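PDB 6EHE: OmpT protein from Vibrio cholerae serotype O1, which probably acts as a general diffusion porin of the outer membrane, a water-filled beta-barrel channel that lets small hydrophilic solutes and ions cross. Local coordinates for residues F125-G130 / L145-T150; V156-G161 / F191-E196. One frame throughout, in Å; residues are numbered along the deposited sequence.

How the contacts relate
Two neighbouring hairpins of one antiparallel barrel illustrate how a porin wall is built by pairing each strand with the next in sequence. Following the chain from the N terminus, contact 1 closes first, when 145-150 folds back on 125-130 after a short excursion. The chain then turns into strand 154-175, and contact 2 closes when 191-196 returns along 156-161. The two loops run in series, neither nesting nor crossing. Strands 141-151 and 154-175 join them into four consecutive strands of the sheet, with backbone atoms Val147 N and Ala158 O 2.9 Å apart, probably hydrogen-bonded. On the inner side Tyr146 of contact 1 packs against Glu192 of contact 2.

Contact 1 (F125-G130 / L145-T150); sequences FWVKAG and LYVGAT. With C8E ((hydroxyethyloxy)tri(ethyloxy)octane), chain H; C8E ((hydroxyethyloxy)tri(ethyloxy)octane), chain E.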
ATOM      1  N   PHE A 125      21.302   4.853   0.966  1.00 60.55           N
ATOM      2  CA  PHE A 125      20.668   5.478   2.121  1.00 51.55           C
ATOM      3  C   PHE A 125      19.679   6.513   1.612  1.00 53.78           C
ATOM      4  O   PHE A 125      20.041   7.347   0.786  1.00 54.89           O
ATOM      5  CB  PHE A 125      21.686   6.152   3.037  1.00 53.01           C
ATOM      6  CG  PHE A 125      21.181   7.437   3.639  1.00 58.77           C
ATOM      7  CD1 PHE A 125      20.209   7.418   4.633  1.00 56.04           C
ATOM      8  CD2 PHE A 125      21.657   8.671   3.201  1.00 68.47           C
ATOM      9  CE1 PHE A 125      19.721   8.615   5.187  1.00 59.75           C
ATOM     10  CE2 PHE A 125      21.176   9.875   3.752  1.00 65.29           C
ATOM     11  CZ  PHE A 125      20.201   9.842   4.740  1.00 56.00           C
ATOM     12  N   TRP A 126      18.445   6.491   2.107  1.00 52.02           N
ATOM     13  CA  TRP A 126      17.417   7.342   1.515  1.00 43.51           C
ATOM     14  C   TRP A 126      16.511   7.932   2.585  1.00 44.27           C
ATOM     15  O   TRP A 126      16.473   7.475   3.736  1.00 36.13           O
ATOM     16  CB  TRP A 126      16.572   6.581   0.495  1.00 36.21           C
ATOM     17  CG  TRP A 126      15.979   5.331   1.039  1.00 42.38           C
ATOM     18  CD1 TRP A 126      16.479   4.069   0.913  1.00 44.35           C
ATOM     19  CD2 TRP A 126      14.754   5.203   1.777  1.00 40.21           C
ATOM     20  NE1 TRP A 126      15.652   3.167   1.525  1.00 39.31           N
ATOM     21  CE2 TRP A 126      14.589   3.838   2.073  1.00 41.94           C
ATOM     22  CE3 TRP A 126      13.794   6.111   2.233  1.00 38.52           C
ATOM     23  CZ2 TRP A 126      13.497   3.357   2.803  1.00 38.05           C
ATOM     24  CZ3 TRP A 126      12.715   5.631   2.965  1.00 37.80           C
ATOM     25  CH2 TRP A 126      12.574   4.265   3.233  1.00 35.79           C
ATOM     26  N   VAL A 127      15.763   8.954   2.156  1.00 40.50           N
ATOM     27  CA  VAL A 127      14.770   9.648   2.972  1.00 41.77           C
ATOM     28  C   VAL A 127      13.557   9.961   2.106  1.00 40.96           C
ATOM     29  O   VAL A 127      13.705  10.492   1.000  1.00 38.66           O
ATOM     30  CB  VAL A 127      15.321  10.952   3.568  1.00 38.93           C
ATOM     31  CG1 VAL A 127      14.221  11.663   4.340  1.00 32.13           C
ATOM     32  CG2 VAL A 127      16.501  10.662   4.452  1.00 43.81           C
ATOM     33  N   LYS A 128      12.355   9.669   2.619  1.00 36.62           N
ATOM     34  CA  LYS A 128      11.117   9.904   1.890  1.00 32.47           C
ATOM     35  C   LYS A 128      10.119  10.551   2.829  1.00 32.32           C
ATOM     36  O   LYS A 128       9.982  10.133   3.976  1.00 37.21           O
ATOM     37  CB  LYS A 128      10.541   8.608   1.305  1.00 28.26           C
ATOM     38  CG  LYS A 128      11.396   8.036   0.193  1.00 36.00           C
ATOM     39  CD  LYS A 128      10.943   6.634  -0.261  1.00 36.21           C
ATOM     40  CE  LYS A 128      11.906   6.076  -1.317  1.00 38.75           C
ATOM     41  NZ  LYS A 128      11.440   4.825  -1.967  1.00 40.57           N
ATOM     42  N   ALA A 129       9.438  11.586   2.352  1.00 34.90           N
ATOM     43  CA  ALA A 129       8.477  12.300   3.184  1.00 32.69           C
ATOM     44  C   ALA A 129       7.312  12.769   2.329  1.00 30.74           C
ATOM     45  O   ALA A 129       7.369  12.746   1.102  1.00 34.42           O
ATOM     46  CB  ALA A 129       9.113  13.485   3.894  1.00 30.33           C
ATOM     47  N   GLY A 130       6.237  13.165   2.991  1.00 32.80           N
ATOM     48  CA  GLY A 130       5.020  13.518   2.278  1.00 30.84           C
ATOM     49  C   GLY A 130       4.100  14.308   3.155  1.00 33.16           C
ATOM     50  O   GLY A 130       4.038  14.104   4.375  1.00 36.54           O
ATOM     51  N   LEU A 145       7.008  10.498   7.125  1.00 30.09           N
ATOM     52  CA  LEU A 145       8.458  10.566   7.061  1.00 31.17           C
ATOM     53  C   LEU A 145       9.012   9.181   7.318  1.00 32.55           C
ATOM     54  O   LEU A 145       8.668   8.583   8.341  1.00 35.93           O
ATOM     55  CB  LEU A 145       9.022  11.543   8.106  1.00 36.91           C
ATOM     56  CG  LEU A 145      10.549  11.457   8.258  1.00 35.59           C
ATOM     57  CD1 LEU A 145      11.192  11.887   6.947  1.00 32.17           C
ATOM     58  CD2 LEU A 145      11.045  12.321   9.388  1.00 36.37           C
ATOM     59  N   TYR A 146       9.876   8.694   6.405  1.00 32.35           N
ATOM     60  CA  TYR A 146      10.543   7.389   6.465  1.00 31.04           C
ATOM     61  C   TYR A 146      12.008   7.556   6.078  1.00 33.76           C
ATOM     62  O   TYR A 146      12.359   8.414   5.263  1.00 34.06           O
ATOM     63  CB  TYR A 146       9.914   6.345   5.501  1.00 29.35           C
ATOM     64  CG  TYR A 146       8.532   5.885   5.904  1.00 36.48           C
ATOM     65  CD1 TYR A 146       7.419   6.686   5.659  1.00 31.04           C
ATOM     66  CD2 TYR A 146       8.336   4.662   6.576  1.00 34.48           C
ATOM     67  CE1 TYR A 146       6.160   6.284   6.042  1.00 29.55           C
ATOM     68  CE2 TYR A 146       7.067   4.265   6.971  1.00 28.09           C
ATOM     69  CZ  TYR A 146       5.994   5.091   6.702  1.00 30.07           C
ATOM     70  OH  TYR A 146       4.725   4.736   7.091  1.00 37.02           O
ATOM     71  N   VAL A 147      12.861   6.709   6.641  1.00 34.59           N
ATOM     72  CA  VAL A 147      14.278   6.684   6.301  1.00 30.68           C
ATOM     73  C   VAL A 147      14.689   5.241   6.128  1.00 31.24           C
ATOM     74  O   VAL A 147      14.165   4.344   6.796  1.00 35.95           O
ATOM     75  CB  VAL A 147      15.170   7.337   7.368  1.00 34.98           C
ATOM     76  CG1 VAL A 147      14.714   8.719   7.655  1.00 33.85           C
ATOM     77  CG2 VAL A 147      15.141   6.519   8.642  1.00 41.75           C
ATOM     78  N   GLY A 148      15.659   5.013   5.258  1.00 35.28           N
ATOM     79  CA  GLY A 148      16.106   3.655   5.032  1.00 37.58           C
ATOM     80  C   GLY A 148      17.572   3.601   4.679  1.00 39.96           C
ATOM     81  O   GLY A 148      18.183   4.607   4.308  1.00 43.88           O
ATOM     82  N   ALA A 149      18.121   2.395   4.768  1.00 37.37           N
ATOM     83  CA  ALA A 149      19.530   2.228   4.462  1.00 38.30           C
ATOM     84  C   ALA A 149      19.774   0.766   4.145  1.00 43.80           C
ATOM     85  O   ALA A 149      19.035  -0.108   4.606  1.00 44.29           O
ATOM     86  CB  ALA A 149      20.393   2.701   5.633  1.00 38.29           C
ATOM     87  N   THR A 150      20.804   0.498   3.345  1.00 50.31           N
ATOM     88  CA  THR A 150      21.200  -0.871   3.036  1.00 47.58           C
ATOM     89  C   THR A 150      22.612  -1.110   3.547  1.00 51.37           C
ATOM     90  O   THR A 150      23.521  -0.321   3.257  1.00 50.64           O
ATOM     91  CB  THR A 150      21.139  -1.164   1.540  1.00 46.86           C
ATOM     92  OG1 THR A 150      19.779  -1.412   1.133  1.00 47.66           O
ATOM     93  CG2 THR A 150      21.983  -2.380   1.230  1.00 48.92           C
TER
HETATM   94  C6  C8E H 407       8.767   5.211  -4.587  1.00 52.77           C
HETATM   95  C7  C8E H 407       9.686   6.364  -4.150  1.00 44.80           C
HETATM   96  C8  C8E H 407      10.701   6.806  -5.232  1.00 53.86           C
HETATM   97  O9  C8E H 407      12.001   6.288  -4.952  1.00 57.64           O
HETATM   98  C10 C8E H 407      12.135   4.953  -5.422  1.00 65.96           C
HETATM   99  C11 C8E H 407      13.389   4.255  -4.871  1.00 68.33           C
HETATM  100  O12 C8E H 407      13.881   4.902  -3.702  1.00 62.73           O
HETATM  101  C13 C8E H 407      14.778   4.105  -2.939  1.00 52.05           C
HETATM  102  C14 C8E H 407      14.066   2.838  -2.471  1.00 61.18           C
HETATM  103  O15 C8E H 407      13.654   2.937  -1.120  1.00 55.64           O
HETATM  104  C16 C8E H 407      12.967   1.761  -0.705  1.00 55.37           C
HETATM  105  C17 C8E H 407      11.533   2.068  -0.246  1.00 51.20           C
HETATM  106  O18 C8E H 407      10.714   2.468  -1.331  1.00 55.04           O
HETATM  107  C19 C8E H 407      10.513   1.424  -2.275  1.00 55.28           C
HETATM  108  C20 C8E H 407       9.892   2.033  -3.532  1.00 61.16           C
HETATM  109  O21 C8E H 407      10.911   2.297  -4.482  1.00 67.98           O
HETATM  110  C1  C8E E 404       7.607  17.608   2.142  1.00 35.40           C
HETATM  111  C2  C8E E 404       7.937  16.928   3.480  1.00 40.83           C
HETATM  112  C3  C8E E 404       7.029  17.377   4.630  1.00 39.72           C
HETATM  113  C4  C8E E 404       6.720  16.204   5.572  1.00 41.07           C
HETATM  114  C5  C8E E 404       6.552  16.585   7.046  1.00 44.14           C
HETATM  115  C6  C8E E 404       6.235  15.302   7.806  1.00 45.24           C
HETATM  116  C7  C8E E 404       6.933  15.216   9.166  1.00 50.96           C
HETATM  117  C8  C8E E 404       6.934  13.779   9.682  1.00 50.92           C
HETATM  118  O9  C8E E 404       6.215  13.623  10.891  1.00 59.40           O
HETATM  119  C10 C8E E 404       4.828  13.448  10.688  1.00 46.70           C
HETATM  120  C11 C8E E 404       4.208  12.874  11.960  1.00 49.07           C
HETATM  121  O12 C8E E 404       3.648  13.903  12.748  1.00 51.00           O
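A chi1 of 54° holds CG of Trp126 between its own backbone N and carbonyl carbon, which lays the indole across the sheet and over Gly148 of the partner strand. This is aromatic rescue of glycine in a beta hairpin of the porin barrel. CA of Gly148 lies 3.7 Å from the centroid of the six-membered ring of Trp126, 27° off the ring normal, in a CH-pi contact, and N of Gly148 sits over the centre of the same face. Having no side chain, Gly148 offers bare backbone to the indole. The far end of the ring reaches Tyr146, with Trp126 CZ3 3.8 Å from Tyr146 CB.

The antiparallel ladder fixes this register. Trp126 pairs with Gly148 and Lys128 with Tyr146, each through two N-H...O bonds, of which Lys128 N to Tyr146 O is nearly straight. On the other face of the sheet the contact is aliphatic. Leu145, whose CG is anti to the backbone N (chi1 169°), brings CD1 against two side chains of the other strand, 4.0 Å from Val127 CG1 and likewise 4.0 Å from Ala129 CB. Val127 and Val147 stand side by side, pointing the same way. The octyl tail of one detergent molecule lies against both Ala129 and Leu145 here, as expected of a membrane-facing surface.

The Trp126 and Tyr146 face is the inner one: both touch helix 84-88, from the region between strands 74-78 and 115-121 that folds into the pore in this family, and Tyr146 OH bonds to Tyr209 OH. A second detergent molecule curls around Lys128, whose extended chain passes over the indole face away from Gly148. The ammonium NZ of Lys128 donates to ether oxygens O12 and O15 of that molecule, both at 3.0 Å.

Contact 2 (V156-G161 / F191-E196); sequences VHAGGG and FEVTGE. With C8E ((hydroxyethyloxy)tri(ethyloxy)octane), chain I; C8E ((hydroxyethyloxy)tri(ethyloxy)octane), chain C.
His157 meets two side chains of the opposing strand, Thr194 against one face of its ring and Glu192 at its ND1, in a hairpin of the antiparallel porin barrel. CB of Thr194 packs over the imidazole of His157, 3.6 Å from the centroid and 29° off the normal, a CH-pi contact between directly paired residues. The ring leans across because its CG lies between the backbone N and the carbonyl carbon (chi1 50°). Glu192, two residues before Thr194, bends at chi2 and brings its carboxylate across at about a right angle; the His157 and Glu192 planes are 60° apart. His157 ND1 donates a weak hydrogen bond to Glu192 OE1 at 3.2 Å, while Glu192 OE2 stands 3.0 Å from the same nitrogen.

Behind this first shell, Thr207 of strand 202-215 hydrogen-bonds to OG1 of Thr194, and Thr207, Tyr209 and Tyr146 flank Glu192. Backbone pairing of His157 with Thr194, and of Gly159 with Glu192, sets the register; Gly159 N meets Glu192 O in the carbonyl plane, but the return bond from Glu192 N is weak. Gly159 adopts backbone angles that glycine alone tolerates well. On the outward face Phe191 lies along this backbone, with Gly159 O over its ring and Phe191 CE1 3.7 Å from Gly159 CA. Beside it Ala158 CB touches its paired residue, 4.0 Å from Val193 CG2. The polyether part of one detergent molecule touches Val156 and Val193, and the octyl tail of another meets the edge of the Phe191 ring.

The far nitrogen of the imidazole is linked through a water molecule to Glu196, further along the partner strand. Tyr93 OH holds OE1 of Glu196, and the water, 2.8 Å from His157 NE2 and in the ring plane, donates to Glu196 OE2 at 3.0 Å.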
ATOM      1  N   VAL A 156      17.032  -2.000   5.520  1.00 38.23           N
ATOM      2  CA  VAL A 156      16.175  -1.644   6.645  1.00 30.91           C
ATOM      3  C   VAL A 156      15.469  -0.342   6.333  1.00 32.99           C
ATOM      4  O   VAL A 156      15.967   0.491   5.561  1.00 39.30           O
ATOM      5  CB  VAL A 156      16.949  -1.474   7.962  1.00 34.19           C
ATOM      6  CG1 VAL A 156      17.480  -2.785   8.459  1.00 33.88           C
ATOM      7  CG2 VAL A 156      18.066  -0.470   7.763  1.00 36.66           C
ATOM      8  N   HIS A 157      14.311  -0.155   6.956  1.00 27.66           N
ATOM      9  CA  HIS A 157      13.740   1.186   6.976  1.00 34.77           C
ATOM     10  C   HIS A 157      12.875   1.380   8.209  1.00 31.50           C
ATOM     11  O   HIS A 157      12.456   0.429   8.863  1.00 31.59           O
ATOM     12  CB  HIS A 157      12.941   1.527   5.710  1.00 26.85           C
ATOM     13  CG  HIS A 157      11.930   0.503   5.300  1.00 33.36           C
ATOM     14  ND1 HIS A 157      10.687   0.394   5.901  1.00 32.52           N
ATOM     15  CD2 HIS A 157      11.943  -0.401   4.289  1.00 29.02           C
ATOM     16  CE1 HIS A 157       9.990  -0.547   5.288  1.00 29.73           C
ATOM     17  NE2 HIS A 157      10.735  -1.056   4.316  1.00 29.69           N
ATOM     18  N   ALA A 158      12.647   2.640   8.541  1.00 27.38           N
ATOM     19  CA  ALA A 158      11.773   2.956   9.648  1.00 31.37           C
ATOM     20  C   ALA A 158      11.037   4.226   9.305  1.00 29.55           C
ATOM     21  O   ALA A 158      11.453   4.990   8.434  1.00 35.99           O
ATOM     22  CB  ALA A 158      12.541   3.133  10.959  1.00 31.12           C
ATOM     23  N   GLY A 159       9.940   4.441   9.980  1.00 27.99           N
ATOM     24  CA  GLY A 159       9.289   5.728   9.898  1.00 32.08           C
ATOM     25  C   GLY A 159       7.801   5.556  10.072  1.00 34.27           C
ATOM     26  O   GLY A 159       7.318   4.491  10.440  1.00 34.27           O
ATOM     27  N   GLY A 160       7.085   6.632   9.787  1.00 32.31           N
ATOM     28  CA  GLY A 160       5.655   6.630  10.031  1.00 29.28           C
ATOM     29  C   GLY A 160       5.092   8.001   9.827  1.00 31.44           C
ATOM     30  O   GLY A 160       5.647   8.832   9.098  1.00 31.89           O
ATOM     31  N   GLY A 161       3.964   8.247  10.487  1.00 34.38           N
ATOM     32  CA  GLY A 161       3.304   9.524  10.313  1.00 35.43           C
ATOM     33  C   GLY A 161       1.894   9.485  10.854  1.00 33.13           C
ATOM     34  O   GLY A 161       1.561   8.671  11.721  1.00 36.02           O
ATOM     35  N   PHE A 191       3.733   3.954  13.191  1.00 31.69           N
ATOM     36  CA  PHE A 191       5.175   3.879  13.099  1.00 32.67           C
ATOM     37  C   PHE A 191       5.549   2.452  12.764  1.00 34.21           C
ATOM     38  O   PHE A 191       4.819   1.512  13.091  1.00 40.10           O
ATOM     39  CB  PHE A 191       5.862   4.328  14.392  1.00 34.55           C
ATOM     40  CG  PHE A 191       7.374   4.373  14.279  1.00 40.02           C
ATOM     41  CD1 PHE A 191       8.012   5.480  13.743  1.00 38.02           C
ATOM     42  CD2 PHE A 191       8.146   3.289  14.665  1.00 38.44           C
ATOM     43  CE1 PHE A 191       9.377   5.521  13.614  1.00 38.26           C
ATOM     44  CE2 PHE A 191       9.515   3.319  14.526  1.00 38.45           C
ATOM     45  CZ  PHE A 191      10.131   4.433  13.998  1.00 33.87           C
ATOM     46  N   GLU A 192       6.710   2.287  12.141  1.00 28.67           N
ATOM     47  CA  GLU A 192       7.058   1.045  11.475  1.00 32.31           C
ATOM     48  C   GLU A 192       8.572   0.854  11.479  1.00 37.17           C
ATOM     49  O   GLU A 192       9.325   1.804  11.209  1.00 37.42           O
ATOM     50  CB  GLU A 192       6.537   1.105  10.024  1.00 36.76           C
ATOM     51  CG  GLU A 192       7.083   0.086   9.048  1.00 37.36           C
ATOM     52  CD  GLU A 192       8.400   0.460   8.395  1.00 37.84           C
ATOM     53  OE1 GLU A 192       8.608   1.610   7.956  1.00 32.77           O
ATOM     54  OE2 GLU A 192       9.251  -0.449   8.346  1.00 40.67           O
ATOM     55  N   VAL A 193       9.009  -0.382  11.706  1.00 30.39           N
ATOM     56  CA  VAL A 193      10.392  -0.773  11.438  1.00 31.59           C
ATOM     57  C   VAL A 193      10.394  -2.057  10.603  1.00 36.76           C
ATOM     58  O   VAL A 193       9.684  -3.023  10.923  1.00 36.86           O
ATOM     59  CB  VAL A 193      11.191  -0.972  12.741  1.00 34.09           C
ATOM     60  CG1 VAL A 193      12.536  -1.514  12.421  1.00 40.35           C
ATOM     61  CG2 VAL A 193      11.336   0.346  13.510  1.00 29.41           C
ATOM     62  N   THR A 194      11.205  -2.087   9.546  1.00 31.19           N
ATOM     63  CA  THR A 194      11.285  -3.247   8.673  1.00 30.74           C
ATOM     64  C   THR A 194      12.743  -3.624   8.472  1.00 34.03           C
ATOM     65  O   THR A 194      13.606  -2.749   8.333  1.00 33.85           O
ATOM     66  CB  THR A 194      10.615  -2.962   7.296  1.00 33.42           C
ATOM     67  OG1 THR A 194       9.211  -2.703   7.483  1.00 34.60           O
ATOM     68  CG2 THR A 194      10.804  -4.117   6.286  1.00 28.94           C
ATOM     69  N   GLY A 195      13.003  -4.918   8.440  1.00 33.86           N
ATOM     70  CA  GLY A 195      14.287  -5.423   7.980  1.00 34.11           C
ATOM     71  C   GLY A 195      14.078  -6.533   6.990  1.00 31.15           C
ATOM     72  O   GLY A 195      13.245  -7.407   7.196  1.00 36.23           O
ATOM     73  N   GLU A 196      14.846  -6.491   5.887  1.00 38.94           N
ATOM     74  CA  GLU A 196      14.795  -7.470   4.797  1.00 40.35           C
ATOM     75  C   GLU A 196      16.194  -8.016   4.537  1.00 41.60           C
ATOM     76  O   GLU A 196      17.112  -7.262   4.184  1.00 46.30           O
ATOM     77  CB  GLU A 196      14.221  -6.853   3.506  1.00 40.36           C
ATOM     78  CG  GLU A 196      12.805  -6.282   3.684  1.00 39.56           C
ATOM     79  CD  GLU A 196      12.196  -5.762   2.395  1.00 37.73           C
ATOM     80  OE1 GLU A 196      11.552  -6.550   1.672  1.00 39.36           O
ATOM     81  OE2 GLU A 196      12.355  -4.556   2.105  1.00 45.32           O
TER
HETATM   82  C1  C8E I 408       1.664   5.393  17.148  1.00 39.81           C
HETATM   83  C2  C8E I 408       3.179   5.238  17.050  1.00 43.98           C
HETATM   84  C3  C8E I 408       3.906   6.523  17.461  1.00 53.29           C
HETATM   85  C4  C8E I 408       3.425   7.715  16.630  1.00 54.69           C
HETATM   86  C5  C8E I 408       4.560   8.349  15.811  1.00 62.20           C
HETATM   87  C6  C8E I 408       4.098   8.801  14.412  1.00 51.37           C
HETATM   88  C7  C8E I 408       5.157   9.666  13.712  1.00 52.48           C
HETATM   89  C8  C8E I 408       6.519   8.965  13.657  1.00 46.09           C
HETATM   90  O9  C8E I 408       7.127   9.177  12.386  1.00 53.20           O
HETATM   91  C10 C8E I 408       8.321   9.946  12.376  1.00 49.84           C
HETATM   92  C11 C8E C 402      13.281  -8.522  14.353  1.00 58.59           C
HETATM   93  O12 C8E C 402      13.258  -7.507  13.367  1.00 67.39           O
HETATM   94  C13 C8E C 402      14.072  -7.839  12.240  1.00 58.01           C
HETATM   95  C14 C8E C 402      14.928  -6.642  11.834  1.00 48.75           C
HETATM   96  O15 C8E C 402      14.387  -5.526  12.530  1.00 66.45           O
HETATM   97  C16 C8E C 402      14.704  -4.259  11.974  1.00 57.21           C
HETATM   98  C17 C8E C 402      16.182  -4.180  11.563  1.00 58.36           C
HETATM   99  O18 C8E C 402      17.066  -4.177  12.667  1.00 57.94           O
HETATM  100  C19 C8E C 402      18.049  -5.187  12.600  1.00 65.00           C
HETATM  101  C20 C8E C 402      19.420  -4.540  12.375  1.00 66.15           C
HETATM  102  O21 C8E C 402      20.312  -4.936  13.399  1.00 66.82           O
HETATM  103  O   HOH W   1       9.791  -3.078   2.560  1.00 37.10           O